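Probable CoA-transferase alpha subunit (Rhodococcus jostii, PDB 6COJ) binds a coenzyme A thioester carrying a spiro-lactone ring system and probably acts on such thioesters as the alpha subunit of a CoA-transferase-family enzyme. Local coordinates at residues Leu74-Ala78 and Gly79-Lys83; Lys103-Ala107 and Gly108-Val112. The protein carries 1 engineered substitution. All coordinates share one frame; numbering follows the deposited sequence.

Contact 1. Residues Leu74-Ala78 and Gly79-Lys83; sequences LLCSA and GKVTK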
loop_
_atom_site.group_PDB
_atom_site.type_symbol
_atom_site.label_atom_id
_atom_site.label_comp_id
_atom_site.label_asym_id
_atom_site.label_seq_id
_atom_site.Cartn_x
_atom_site.Cartn_y
_atom_site.Cartn_z
ATOM N N LEU A 74 24.669 -15.054 8.305
ATOM C CA LEU A 74 25.674 -15.646 7.427
ATOM C C LEU A 74 26.590 -14.580 6.835
ATOM O O LEU A 74 27.810 -14.761 6.773
ATOM C CB LEU A 74 25.005 -16.468 6.326
ATOM C CG LEU A 74 24.483 -17.848 6.730
ATOM C CD1 LEU A 74 23.697 -18.460 5.576
ATOM C CD2 LEU A 74 25.618 -18.786 7.173
ATOM N N LEU A 75 26.027 -13.444 6.411
ATOM C CA LEU A 75 26.876 -12.381 5.883
ATOM C C LEU A 75 27.852 -11.874 6.944
ATOM O O LEU A 75 29.022 -11.599 6.646
ATOM C CB LEU A 75 26.005 -11.245 5.338
ATOM C CG LEU A 75 25.219 -11.625 4.081
ATOM C CD1 LEU A 75 24.230 -10.517 3.735
ATOM C CD2 LEU A 75 26.139 -11.905 2.902
ATOM N N CYS A 76 27.398 -11.775 8.196
ATOM C CA CYS A 76 28.289 -11.350 9.273
ATOM C C CYS A 76 29.371 -12.383 9.534
ATOM O O CYS A 76 30.511 -12.023 9.856
ATOM C CB CYS A 76 27.490 -11.086 10.546
ATOM S SG CYS A 76 26.533 -9.556 10.513
ATOM N N SER A 77 29.033 -13.672 9.418
ATOM C CA SER A 77 30.038 -14.707 9.628
ATOM C C SER A 77 31.200 -14.588 8.652
ATOM O O SER A 77 32.307 -15.044 8.961
ATOM C CB SER A 77 29.425 -16.111 9.547
ATOM O OG SER A 77 29.224 -16.539 8.204
ATOM N N ALA A 78 30.981 -13.973 7.492
ATOM C CA ALA A 78 32.027 -13.806 6.494
ATOM C C ALA A 78 32.573 -12.389 6.459
ATOM O O ALA A 78 33.334 -12.051 5.541
ATOM C CB ALA A 78 31.506 -14.222 5.115
ATOM N N GLY A 79 32.215 -11.565 7.443
ATOM C CA GLY A 79 32.710 -10.204 7.514
ATOM C C GLY A 79 32.298 -9.333 6.349
ATOM O O GLY A 79 33.036 -8.409 5.981
ATOM N N LYS A 80 31.144 -9.609 5.746
ATOM C CA LYS A 80 30.750 -8.919 4.527
ATOM C C LYS A 80 29.917 -7.672 4.773
ATOM O O LYS A 80 29.596 -6.974 3.806
ATOM C CB LYS A 80 30.016 -9.875 3.579
ATOM C CG LYS A 80 30.968 -10.865 2.899
ATOM C CD LYS A 80 30.203 -11.880 2.090
ATOM C CE LYS A 80 31.132 -12.876 1.440
ATOM N NZ LYS A 80 31.969 -12.270 0.368
ATOM N N VAL A 81 29.582 -7.358 6.023
ATOM C CA VAL A 81 28.659 -6.273 6.354
ATOM C C VAL A 81 29.436 -5.144 7.012
ATOM O O VAL A 81 30.141 -5.354 8.010
ATOM C CB VAL A 81 27.527 -6.759 7.267
ATOM C CG1 VAL A 81 26.555 -5.616 7.564
ATOM C CG2 VAL A 81 26.809 -7.933 6.626
ATOM N N THR A 82 29.326 -3.948 6.444
ATOM C CA THR A 82 29.877 -2.739 7.042
ATOM C C THR A 82 28.822 -1.955 7.804
ATOM O O THR A 82 29.098 -1.429 8.888
ATOM C CB THR A 82 30.466 -1.847 5.943
ATOM O OG1 THR A 82 31.546 -2.533 5.309
ATOM C CG2 THR A 82 30.992 -0.529 6.517
ATOM N N LYS A 83 27.617 -1.872 7.253
ATOM C CA LYS A 83 26.548 -1.073 7.819
ATOM C C LYS A 83 25.251 -1.833 7.592
ATOM O O LYS A 83 25.085 -2.495 6.562
ATOM C CB LYS A 83 26.507 0.296 7.127
ATOM C CG LYS A 83 25.597 1.324 7.778
ATOM C CD LYS A 83 25.802 2.687 7.136
ATOM C CE LYS A 83 24.950 3.760 7.812
ATOM N NZ LYS A 83 25.029 5.088 7.126
HETATM O O HOH W 1 34.439 -10.368 3.737
#
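L75 meets the returning chain with both its side chain and its carbonyl. Its CB packs on the CG2 methyl of V81 at 3.6 Å, while its CD2 methyl touches the aliphatic chain of K80, CD2 to CD 4.1 Å, the two side chains crossing at about a right angle. L75 O takes the amide N of K80 at 3.0 Å in a nearly straight bond (168° at the hydrogen). A78 N also gives its hydrogen to L75 O, from the opposite face of the carbonyl plane; one oxygen thus accepts two amides, one from the last helical turn and one from beyond the glycine. At C76 the sulfur lies against the same methyl, SG to V81 CG2 4.2 Å. C76 O accepts G79 N at 3.0 Å, a donor standing above the carbonyl plane instead of on a lone pair. The bonds from K80 N to L75 O and from G79 N to C76 O make a Schellman motif: helix 70-77 ends, and G79, with positive phi, is its C-prime residue; a side chain there would run into A78 O. The turn passes the chain from helix to strand within the beta-alpha-beta unit of strand 62-65, helix 70-77 and strand 81-86. S77 turns its hydroxyl back along the last turn, OG to L74 O 2.7 Å. A78 sets its methyl beside the methylenes of K80, CB to CE 3.9 Å, and A78 O receives a hydrogen from a water that also bonds weakly to G79 O. The K80 chain runs straight past that methyl as far as CE, where chi4 (-69°) swings NZ aside to the carbonyls of V59 and S57. A methionine in place of K80 would probably leave those two carbonyls without their ammonium donor.

Contact 2. Residues Lys103-Ala107 and Gly108-Val112; sequences KARTA and GEIAV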
loop_
_atom_site.group_PDB
_atom_site.type_symbol
_atom_site.label_atom_id
_atom_site.label_comp_id
_atom_site.label_asym_id
_atom_site.label_seq_id
_atom_site.Cartn_x
_atom_site.Cartn_y
_atom_site.Cartn_z
ATOM N N LYS A 103 27.527 -11.602 17.440
ATOM C CA LYS A 103 28.980 -11.502 17.532
ATOM C C LYS A 103 29.494 -10.250 16.832
ATOM O O LYS A 103 30.374 -9.558 17.359
ATOM C CB LYS A 103 29.633 -12.767 16.976
ATOM C CG LYS A 103 29.566 -13.938 17.945
ATOM C CD LYS A 103 29.707 -15.284 17.244
ATOM C CE LYS A 103 31.118 -15.830 17.340
ATOM N NZ LYS A 103 32.101 -14.956 16.650
ATOM N N ALA A 104 28.961 -9.937 15.650
ATOM C CA ALA A 104 29.388 -8.727 14.955
ATOM C C ALA A 104 29.037 -7.478 15.757
ATOM O O ALA A 104 29.813 -6.514 15.794
ATOM C CB ALA A 104 28.764 -8.672 13.561
ATOM N N ARG A 105 27.874 -7.485 16.414
ATOM C CA ARG A 105 27.449 -6.341 17.218
ATOM C C ARG A 105 28.337 -6.159 18.446
ATOM O O ARG A 105 28.818 -5.049 18.721
ATOM C CB ARG A 105 25.990 -6.535 17.631
ATOM C CG ARG A 105 25.010 -6.416 16.459
ATOM C CD ARG A 105 24.688 -4.954 16.180
ATOM N NE ARG A 105 23.852 -4.402 17.235
ATOM C CZ ARG A 105 23.983 -3.186 17.755
ATOM N NH1 ARG A 105 24.959 -2.370 17.359
ATOM N NH2 ARG A 105 23.138 -2.787 18.695
ATOM N N THR A 106 28.552 -7.231 19.210
ATOM C CA THR A 106 29.344 -7.104 20.426
ATOM C C THR A 106 30.806 -6.804 20.129
ATOM O O THR A 106 31.504 -6.271 20.998
ATOM C CB THR A 106 29.178 -8.337 21.323
ATOM O OG1 THR A 106 29.611 -9.515 20.628
ATOM C CG2 THR A 106 27.710 -8.501 21.740
ATOM N N ALA A 107 31.272 -7.107 18.917
ATOM C CA ALA A 107 32.621 -6.767 18.487
ATOM C C ALA A 107 32.699 -5.395 17.831
ATOM O O ALA A 107 33.792 -4.949 17.480
ATOM C CB ALA A 107 33.155 -7.834 17.525
ATOM N N GLY A 108 31.573 -4.709 17.669
ATOM C CA GLY A 108 31.590 -3.412 17.019
ATOM C C GLY A 108 31.994 -3.458 15.566
ATOM O O GLY A 108 32.548 -2.481 15.051
ATOM N N GLU A 109 31.719 -4.568 14.883
ATOM C CA GLU A 109 32.156 -4.750 13.507
ATOM C C GLU A 109 31.225 -4.112 12.486
ATOM O O GLU A 109 31.612 -3.981 11.320
ATOM C CB GLU A 109 32.314 -6.239 13.209
ATOM C CG GLU A 109 33.497 -6.846 13.944
ATOM C CD GLU A 109 33.524 -8.354 13.879
ATOM O OE1 GLU A 109 34.555 -8.946 14.262
ATOM O OE2 GLU A 109 32.517 -8.950 13.456
ATOM N N ILE A 110 30.022 -3.715 12.875
ATOM C CA ILE A 110 29.075 -3.126 11.940
ATOM C C ILE A 110 28.520 -1.839 12.533
ATOM O O ILE A 110 28.315 -1.736 13.748
ATOM C CB ILE A 110 27.945 -4.108 11.548
ATOM C CG1 ILE A 110 27.124 -4.531 12.763
ATOM C CG2 ILE A 110 28.522 -5.343 10.849
ATOM C CD1 ILE A 110 25.938 -5.470 12.397
ATOM N N ALA A 111 28.312 -0.844 11.677
ATOM C CA ALA A 111 27.592 0.360 12.062
ATOM C C ALA A 111 26.121 0.080 11.813
ATOM O O ALA A 111 25.761 -0.423 10.746
ATOM C CB ALA A 111 28.043 1.542 11.205
ATOM N N VAL A 112 25.274 0.361 12.794
ATOM C CA VAL A 112 23.858 0.020 12.672
ATOM C C VAL A 112 23.002 1.269 12.539
ATOM O O VAL A 112 23.222 2.278 13.222
ATOM C CB VAL A 112 23.325 -0.925 13.772
ATOM C CG1 VAL A 112 24.124 -2.236 13.797
ATOM C CG2 VAL A 112 23.341 -0.254 15.131
HETATM O O HOH W 2 27.549 -2.960 15.983
#
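V112 lies across the end of R105, the two side chains at about a right angle: its CG2 methyl sits over one face of the guanidinium, 3.5 Å from R105 NH1, while its CG1 methyl rests on the aliphatic part, 3.7 Å from R105 CD. Although the CB of R105 points away from the returning chain, bends at chi2 (-83°) and chi3 (-71°) fold the guanidinium back over it. I110 crosses the same arginine, its CD1 methyl against R105 CD, and its CG2 lies near the methyl of A104. A water links R105 to the backbone, accepting from R105 NH1 at 3.0 Å and donating to I110 O at 2.7 Å. E109, extended beyond CG, lays its carboxylate against the helix end: CD is 3.7 Å from A107 CB and OE2 is 3.5 Å from A104 CA, which sets the carboxylate against carbon; K103 NZ is not in contact with it. Its backbone closes the turn, E109 N to A104 O 2.9 Å, with the donor in the carbonyl plane. G108 N reaches R105 O from above the plane of that carbonyl. This pair of bonds, with positive phi at G108, is a Schellman motif ending helix 99-106 before strand 111-114; a CB on G108 would clash with A107 O. The T106 side chain is about 8 Å from the bound coenzyme A thioester. R105 also bonds outward, NE to a polar side chain and NH1 to the backbone of a chain of another protein in the assembly. The buried arginine thus gives one guanidinium face to a V112 methyl and its N-H groups to water and the neighbouring subunit, so its positive charge is probably steadied by polar partners at the interface.

In the fold
Coming from strand 62-65, the chain runs through helix 70-77, and contact 1 closes the short turn that delivers it into strand 81-86. It then passes through helix 99-106, and contact 2 closes the equivalent turn into strand 111-114, one of the two outermost strands of the parallel sheet within this chain. The two contacts are in series, neither nested nor crossing, with centres 10 Å apart. They nevertheless touch: T82 O and A111 N lie 3.0 Å apart, a probable hydrogen bond between the neighbouring strands, and C76 SG packs on A104 CB between the two helices. Two successive helix-to-strand turns are thereby joined side by side at one edge of the sheet.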